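Local coordinates for extracellular solute-binding protein, family 3 (Methylophaga aminisulfidivorans MP, PDB 5SV6) that is of unknown function but has a periplasmic binding protein-like architecture and is probably linked to bacterial methanol oxidation, at residues R116-D121 and I255-D260; P122-G127 and F251-A256. All blocks are in the same frame, centred on the assembly; numbering follows the deposited sequence.

Contact 1: R116-D121 and I255-D260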
ATOM      1  N   ARG A 116      12.010  11.974   5.296  1.00 11.41           N
ATOM      2  CA  ARG A 116      13.271  11.608   4.672  1.00 12.50           C
ATOM      3  C   ARG A 116      13.500  12.286   3.328  1.00 12.10           C
ATOM      4  O   ARG A 116      14.614  12.274   2.800  1.00 10.53           O
ATOM      5  CB  ARG A 116      13.336  10.092   4.490  1.00 11.77           C
ATOM      6  CG  ARG A 116      13.280   9.305   5.812  1.00 13.94           C
ATOM      7  CD  ARG A 116      13.098   7.809   5.563  1.00 15.74           C
ATOM      8  NE  ARG A 116      11.907   7.538   4.761  1.00 14.32           N
ATOM      9  CZ  ARG A 116      11.675   6.394   4.127  1.00 15.69           C
ATOM     10  NH1 ARG A 116      12.556   5.411   4.194  1.00 17.13           N
ATOM     11  NH2 ARG A 116      10.569   6.237   3.416  1.00 15.00           N
ATOM     12  N   VAL A 117      12.437  12.859   2.778  1.00 10.77           N
ATOM     13  CA  VAL A 117      12.423  13.289   1.383  1.00 11.23           C
ATOM     14  C   VAL A 117      11.558  14.529   1.238  1.00 10.84           C
ATOM     15  O   VAL A 117      10.898  14.940   2.196  1.00 11.74           O
ATOM     16  CB  VAL A 117      11.840  12.165   0.481  1.00  8.76           C
ATOM     17  CG1 VAL A 117      12.797  10.984   0.387  1.00 10.57           C
ATOM     18  CG2 VAL A 117      10.479  11.704   1.004  1.00 10.62           C
ATOM     19  N   ALA A 118      11.566  15.147   0.058  1.00  8.61           N
ATOM     20  CA  ALA A 118      10.520  16.119  -0.251  1.00  9.95           C
ATOM     21  C   ALA A 118       9.355  15.376  -0.902  1.00  9.43           C
ATOM     22  O   ALA A 118       9.567  14.463  -1.712  1.00  8.25           O
ATOM     23  CB  ALA A 118      11.047  17.227  -1.173  1.00 10.90           C
ATOM     24  N   THR A 119       8.127  15.746  -0.549  1.00  8.62           N
ATOM     25  CA  THR A 119       6.960  15.063  -1.091  1.00  8.83           C
ATOM     26  C   THR A 119       6.096  16.028  -1.902  1.00  8.49           C
ATOM     27  O   THR A 119       5.945  17.197  -1.552  1.00  7.47           O
ATOM     28  CB  THR A 119       6.095  14.398   0.005  1.00  9.95           C
ATOM     29  OG1 THR A 119       5.890  15.326   1.074  1.00  9.92           O
ATOM     30  CG2 THR A 119       6.780  13.154   0.553  1.00  8.68           C
ATOM     31  N   SER A 120       5.529  15.517  -2.981  1.00  7.26           N
ATOM     32  CA  SER A 120       4.685  16.310  -3.855  1.00  8.19           C
ATOM     33  C   SER A 120       3.356  16.581  -3.162  1.00 10.47           C
ATOM     34  O   SER A 120       3.066  16.003  -2.102  1.00  8.32           O
ATOM     35  CB  SER A 120       4.414  15.517  -5.133  1.00  8.90           C
ATOM     36  OG  SER A 120       3.518  14.449  -4.857  1.00  8.47           O
ATOM     37  N   ASP A 121       2.543  17.446  -3.761  1.00 10.70           N
ATOM     38  CA  ASP A 121       1.124  17.482  -3.428  1.00  9.53           C
ATOM     39  C   ASP A 121       0.615  16.044  -3.516  1.00 11.18           C
ATOM     40  O   ASP A 121       0.983  15.302  -4.440  1.00  9.77           O
ATOM     41  CB  ASP A 121       0.335  18.351  -4.426  1.00 12.22           C
ATOM     42  CG  ASP A 121       0.799  19.798  -4.451  1.00 14.30           C
ATOM     43  OD1 ASP A 121       1.277  20.291  -3.414  1.00 14.82           O
ATOM     44  OD2 ASP A 121       0.702  20.445  -5.522  1.00 15.74           O
ATOM     45  N   ILE A 255       4.404  11.664  -4.574  1.00  8.45           N
ATOM     46  CA  ILE A 255       5.684  11.361  -5.222  1.00  7.89           C
ATOM     47  C   ILE A 255       6.788  11.852  -4.296  1.00  8.56           C
ATOM     48  O   ILE A 255       6.611  12.880  -3.647  1.00  9.06           O
ATOM     49  CB  ILE A 255       5.823  12.140  -6.554  1.00  7.15           C
ATOM     50  CG1 ILE A 255       4.644  11.867  -7.495  1.00  9.23           C
ATOM     51  CG2 ILE A 255       7.144  11.830  -7.226  1.00  8.70           C
ATOM     52  CD1 ILE A 255       4.523  10.438  -7.950  1.00  8.63           C
ATOM     53  N   ALA A 256       7.922  11.148  -4.239  1.00  6.63           N
ATOM     54  CA  ALA A 256       9.055  11.606  -3.432  1.00  7.97           C
ATOM     55  C   ALA A 256      10.276  11.878  -4.295  1.00  8.40           C
ATOM     56  O   ALA A 256      10.562  11.129  -5.238  1.00  7.37           O
ATOM     57  CB  ALA A 256       9.407  10.578  -2.356  1.00  8.27           C
ATOM     58  N   VAL A 257      10.990  12.955  -3.972  1.00  7.69           N
ATOM     59  CA  VAL A 257      12.314  13.214  -4.542  1.00  6.76           C
ATOM     60  C   VAL A 257      13.239  13.575  -3.378  1.00  7.67           C
ATOM     61  O   VAL A 257      12.764  13.806  -2.271  1.00  7.74           O
ATOM     62  CB  VAL A 257      12.280  14.386  -5.555  1.00  9.32           C
ATOM     63  CG1 VAL A 257      11.218  14.147  -6.624  1.00  7.65           C
ATOM     64  CG2 VAL A 257      12.004  15.704  -4.843  1.00  9.95           C
ATOM     65  N   ARG A 258      14.551  13.627  -3.609  1.00  7.86           N
ATOM     66  CA  ARG A 258      15.466  14.103  -2.562  1.00 10.30           C
ATOM     67  C   ARG A 258      15.093  15.518  -2.112  1.00 10.03           C
ATOM     68  O   ARG A 258      14.595  16.308  -2.905  1.00 10.11           O
ATOM     69  CB  ARG A 258      16.915  14.080  -3.044  1.00 11.39           C
ATOM     70  CG  ARG A 258      17.476  12.670  -3.275  1.00 11.32           C
ATOM     71  CD  ARG A 258      18.875  12.771  -3.858  1.00 11.16           C
ATOM     72  NE  ARG A 258      18.841  13.317  -5.213  1.00 13.04           N
ATOM     73  CZ  ARG A 258      18.579  12.589  -6.291  1.00 12.87           C
ATOM     74  NH1 ARG A 258      18.324  11.296  -6.165  1.00 10.34           N
ATOM     75  NH2 ARG A 258      18.562  13.152  -7.491  1.00 13.85           N
ATOM     76  N   SER A 259      15.337  15.832  -0.843  1.00 10.56           N
ATOM     77  CA  SER A 259      14.896  17.106  -0.264  1.00 12.52           C
ATOM     78  C   SER A 259      15.453  18.340  -0.986  1.00 13.11           C
ATOM     79  O   SER A 259      14.815  19.395  -1.029  1.00 16.06           O
ATOM     80  CB  SER A 259      15.256  17.160   1.223  1.00 16.98           C
ATOM     81  OG  SER A 259      15.059  18.462   1.737  1.00 21.72           O
ATOM     82  N   ASP A 260      16.636  18.204  -1.568  1.00 14.89           N
ATOM     83  CA  ASP A 260      17.281  19.323  -2.250  1.00 19.56           C
ATOM     84  C   ASP A 260      16.823  19.502  -3.708  1.00 18.27           C
ATOM     85  O   ASP A 260      17.202  20.479  -4.365  1.00 17.50           O
ATOM     86  CB  ASP A 260      18.794  19.137  -2.217  1.00 20.98           C
ATOM     87  CG  ASP A 260      19.237  17.927  -3.002  1.00 23.39           C
ATOM     88  OD1 ASP A 260      19.269  16.815  -2.428  1.00 26.52           O
ATOM     89  OD2 ASP A 260      19.527  18.079  -4.206  1.00 30.25           O
TER
HETATM   90  O   HOH W   1      16.060  13.782   0.974  1.00  9.59           O
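Ser120 OG is gripped from two directions: the backbone N of Ile255 donates to it over 2.9 Å, while the hydroxyl passes its own hydrogen to Asp121 O, 2.7 Å from OG. The second bond approaches from above the carbonyl plane of Asp121. A first torsion of 72°, which sets OG between the backbone N and carbonyl carbon of its own residue, directs the hydroxyl into this relay. The backbone of Ser120 adds a bond, its N donating to Ile255 O in the plane of that carbonyl, with N and O 2.9 Å apart, so main chain and side chain together clasp both polar backbone atoms of Ile255. With an alanine here, the buried Ile255 N-H and the Asp121 carbonyl would probably each lose their mate.

Toward the other end, Ala118 and Val257 form an antiparallel hydrogen-bonded pair, Ala118 N reaching Val257 O at 2.9 Å and Val257 N returning to Ala118 O. Ala118 CB and Val257 CG2 meet loosely, 4.1 Å apart, on the face covered by helix 262-274. On the other face, Thr119 sits beside Ala256 and turns its OG1 to the N of Gly113. The methyl CG2 of Val117 presses on Ala256 CB at 3.7 Å, while Val117 also packs on helix 94-99. Beyond the strands a water takes over, donating to Arg116 O and accepting from Ser259 N. Where the regular backbone pairing is interrupted at Ser120, a hydroxyl thus replaces a main-chain acceptor, and past the other end a water does the bridging, so polar backbone atoms keep partners at both places.

Contact 2: P122-G127 and F251-A256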
ATOM      1  N   PRO A 122      -0.214  15.628  -2.548  1.00 12.19           N
ATOM      2  CA  PRO A 122      -0.766  14.264  -2.590  1.00 11.57           C
ATOM      3  C   PRO A 122      -1.571  14.049  -3.870  1.00 13.65           C
ATOM      4  O   PRO A 122      -2.322  14.947  -4.255  1.00 12.74           O
ATOM      5  CB  PRO A 122      -1.705  14.217  -1.382  1.00 12.47           C
ATOM      6  CG  PRO A 122      -1.290  15.354  -0.502  1.00 14.84           C
ATOM      7  CD  PRO A 122      -0.717  16.412  -1.408  1.00 12.00           C
ATOM      8  N   TYR A 123      -1.413  12.905  -4.534  1.00  9.06           N
ATOM      9  CA  TYR A 123      -2.199  12.661  -5.741  1.00 10.70           C
ATOM     10  C   TYR A 123      -3.336  11.669  -5.504  1.00 10.84           C
ATOM     11  O   TYR A 123      -4.181  11.470  -6.372  1.00 10.65           O
ATOM     12  CB  TYR A 123      -1.320  12.289  -6.953  1.00 10.37           C
ATOM     13  CG  TYR A 123      -0.502  11.014  -6.807  1.00 10.69           C
ATOM     14  CD1 TYR A 123       0.773  11.031  -6.245  1.00 10.19           C
ATOM     15  CD2 TYR A 123      -0.991   9.808  -7.276  1.00  9.63           C
ATOM     16  CE1 TYR A 123       1.520   9.862  -6.123  1.00  9.33           C
ATOM     17  CE2 TYR A 123      -0.258   8.647  -7.175  1.00  9.54           C
ATOM     18  CZ  TYR A 123       0.991   8.670  -6.596  1.00 11.13           C
ATOM     19  OH  TYR A 123       1.699   7.494  -6.501  1.00 11.52           O
ATOM     20  N   TYR A 124      -3.344  11.048  -4.325  1.00  9.58           N
ATOM     21  CA  TYR A 124      -4.552  10.381  -3.820  1.00 11.77           C
ATOM     22  C   TYR A 124      -4.492  10.112  -2.332  1.00  9.96           C
ATOM     23  O   TYR A 124      -3.454  10.250  -1.702  1.00  9.28           O
ATOM     24  CB  TYR A 124      -4.880   9.077  -4.570  1.00  9.32           C
ATOM     25  CG  TYR A 124      -3.906   7.912  -4.397  1.00 10.45           C
ATOM     26  CD1 TYR A 124      -4.293   6.745  -3.740  1.00 11.09           C
ATOM     27  CD2 TYR A 124      -2.627   7.961  -4.932  1.00  9.14           C
ATOM     28  CE1 TYR A 124      -3.415   5.672  -3.596  1.00  9.54           C
ATOM     29  CE2 TYR A 124      -1.746   6.896  -4.807  1.00  8.70           C
ATOM     30  CZ  TYR A 124      -2.146   5.752  -4.140  1.00 11.45           C
ATOM     31  OH  TYR A 124      -1.267   4.691  -4.027  1.00 11.17           O
ATOM     32  N   LYS A 125      -5.622   9.687  -1.791  1.00 10.06           N
ATOM     33  CA  LYS A 125      -5.694   9.265  -0.402  1.00 10.44           C
ATOM     34  C   LYS A 125      -6.461   7.946  -0.359  1.00 10.45           C
ATOM     35  O   LYS A 125      -7.496   7.784  -1.017  1.00 10.77           O
ATOM     36  CB  LYS A 125      -6.401  10.346   0.426  1.00 10.51           C
ATOM     37  CG  LYS A 125      -6.448  10.102   1.951  1.00  9.89           C
ATOM     38  CD  LYS A 125      -7.237  11.237   2.624  1.00 12.38           C
ATOM     39  CE  LYS A 125      -7.331  11.051   4.131  1.00 13.39           C
ATOM     40  NZ  LYS A 125      -7.982  12.218   4.777  1.00 14.45           N
ATOM     41  N   SER A 126      -5.945   6.981   0.389  1.00 10.20           N
ATOM     42  CA  SER A 126      -6.684   5.736   0.564  1.00  8.75           C
ATOM     43  C   SER A 126      -6.536   5.273   2.002  1.00  8.99           C
ATOM     44  O   SER A 126      -6.027   6.008   2.838  1.00  7.80           O
ATOM     45  CB  SER A 126      -6.208   4.670  -0.429  1.00  8.65           C
ATOM     46  OG  SER A 126      -7.144   3.610  -0.499  1.00 10.97           O
ATOM     47  N   GLY A 127      -7.017   4.077   2.303  1.00  9.59           N
ATOM     48  CA  GLY A 127      -6.934   3.587   3.665  1.00 10.42           C
ATOM     49  C   GLY A 127      -6.787   2.087   3.760  1.00  8.78           C
ATOM     50  O   GLY A 127      -6.967   1.370   2.774  1.00  9.08           O
ATOM     51  N   PHE A 251      -4.219   7.427   4.614  1.00  9.24           N
ATOM     52  CA  PHE A 251      -2.967   8.139   4.337  1.00  9.99           C
ATOM     53  C   PHE A 251      -2.949   8.785   2.953  1.00  8.84           C
ATOM     54  O   PHE A 251      -3.283   8.138   1.953  1.00  8.37           O
ATOM     55  CB  PHE A 251      -1.774   7.179   4.456  1.00  9.31           C
ATOM     56  CG  PHE A 251      -1.585   6.619   5.845  1.00 11.37           C
ATOM     57  CD1 PHE A 251      -0.679   7.206   6.724  1.00 11.30           C
ATOM     58  CD2 PHE A 251      -2.329   5.530   6.277  1.00 10.33           C
ATOM     59  CE1 PHE A 251      -0.523   6.715   8.012  1.00 11.35           C
ATOM     60  CE2 PHE A 251      -2.177   5.027   7.568  1.00 10.83           C
ATOM     61  CZ  PHE A 251      -1.270   5.620   8.437  1.00 10.99           C
ATOM     62  N   GLU A 252      -2.534  10.049   2.901  1.00  9.67           N
ATOM     63  CA  GLU A 252      -2.315  10.728   1.629  1.00 11.12           C
ATOM     64  C   GLU A 252      -1.018  10.210   1.014  1.00  9.53           C
ATOM     65  O   GLU A 252      -0.019  10.023   1.715  1.00  8.96           O
ATOM     66  CB  GLU A 252      -2.243  12.248   1.817  1.00 11.57           C
ATOM     67  CG  GLU A 252      -3.580  12.884   2.191  1.00 14.12           C
ATOM     68  CD  GLU A 252      -3.462  14.380   2.435  1.00 21.93           C
ATOM     69  OE1 GLU A 252      -2.334  14.870   2.658  1.00 22.74           O
ATOM     70  OE2 GLU A 252      -4.495  15.070   2.379  1.00 26.45           O
ATOM     71  N   GLN A 253      -1.032   9.977  -0.292  1.00  7.11           N
ATOM     72  CA  GLN A 253       0.155   9.471  -0.981  1.00  9.07           C
ATOM     73  C   GLN A 253       0.761  10.506  -1.932  1.00  8.82           C
ATOM     74  O   GLN A 253       0.037  11.189  -2.654  1.00  8.48           O
ATOM     75  CB  GLN A 253      -0.188   8.190  -1.742  1.00  8.91           C
ATOM     76  CG  GLN A 253      -0.726   7.084  -0.836  1.00  9.37           C
ATOM     77  CD  GLN A 253       0.314   6.607   0.154  1.00 11.48           C
ATOM     78  OE1 GLN A 253       1.324   6.024  -0.235  1.00 10.01           O
ATOM     79  NE2 GLN A 253       0.088   6.880   1.440  1.00 10.19           N
ATOM     80  N   SER A 254       2.088  10.593  -1.949  1.00  7.03           N
ATOM     81  CA  SER A 254       2.798  11.581  -2.764  1.00  7.28           C
ATOM     82  C   SER A 254       3.962  10.969  -3.531  1.00  8.53           C
ATOM     83  O   SER A 254       4.454   9.899  -3.179  1.00  7.75           O
ATOM     84  CB  SER A 254       3.372  12.689  -1.879  1.00  8.18           C
ATOM     85  OG  SER A 254       2.363  13.398  -1.181  1.00 10.10           O
ATOM     86  N   ILE A 255       4.404  11.664  -4.574  1.00  8.45           N
ATOM     87  CA  ILE A 255       5.684  11.361  -5.222  1.00  7.89           C
ATOM     88  C   ILE A 255       6.788  11.852  -4.296  1.00  8.56           C
ATOM     89  O   ILE A 255       6.611  12.880  -3.647  1.00  9.06           O
ATOM     90  CB  ILE A 255       5.823  12.140  -6.554  1.00  7.15           C
ATOM     91  CG1 ILE A 255       4.644  11.867  -7.495  1.00  9.23           C
ATOM     92  CG2 ILE A 255       7.144  11.830  -7.226  1.00  8.70           C
ATOM     93  CD1 ILE A 255       4.523  10.438  -7.950  1.00  8.63           C
ATOM     94  N   ALA A 256       7.922  11.148  -4.239  1.00  6.63           N
ATOM     95  CA  ALA A 256       9.055  11.606  -3.432  1.00  7.97           C
ATOM     96  C   ALA A 256      10.276  11.878  -4.295  1.00  8.40           C
ATOM     97  O   ALA A 256      10.562  11.129  -5.238  1.00  7.37           O
ATOM     98  CB  ALA A 256       9.407  10.578  -2.356  1.00  8.27           C
TER
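Strands 124-127 and 251-256 run antiparallel with a marked twist, their directions 137° apart and their axes 4.7 Å from each other at the closest. Ser126 and Phe251 form a hydrogen-bonded pair, with Phe251 N 2.9 Å from Ser126 O and a longer return bond from Ser126 N to Phe251 O. Lys125 and Glu252 are the non-hydrogen-bonded pair that follows. Next, Gln253 N donates almost straight to Tyr124 O at 2.8 Å, yet Gln253 O is taken by the N of Tyr123. Two consecutive residues therefore answer one, as in a beta bulge.

The two tyrosines use different parts of their rings. Gln253 CB lies over a face of the Tyr124 ring in a CH-pi contact, 4.0 Å from its centroid and offset toward the rim. Gln253 CG also lies near Tyr124 CZ; beyond it the chain bends (chi2 -65°), turning the amide so that its NE2 bonds to Asp111. Tyr123 instead brings its CE1 corner to the Ser254 backbone and to Ile255 CD1, at 3.6 Å from the latter, and its hydroxyl bonds to Met108 O. On the other side of the sheet the fully extended Lys125 lays its CG and CD against Glu252 CG, and its NZ goes on to a salt bridge with Glu237. Pro122 CG rests 3.4 Å from Glu252 OE1.

Farther along, Gly127 bonds through its backbone to Ala216. A pair of antiparallel strands crossing from one lobe to the other in this way is consistent with the hinge of two-lobed, type II periplasmic binding proteins.

Overall arrangement
From the N terminus, the chain builds strands 47-52, 82-87 and 106-111 of the first lobe before entering strand 118-133. Both contacts lie on that strand and on the returning strand 247-257. Contact 1 closes a loop of 133 residues. Contact 2 closes one of 123 residues that lies wholly within it, so the pairs nest without crossing. The enclosed chain includes helices 161-168 to 216-224 and strand 211-215. Contact 1 joins the pair near helices 94-99 and 262-274, and contact 2 carries it on toward strand 211-215. The two adjoin: Ile255 and Ala256 belong to both, and Ser120 O probably accepts a hydrogen bond from Ser254 OG.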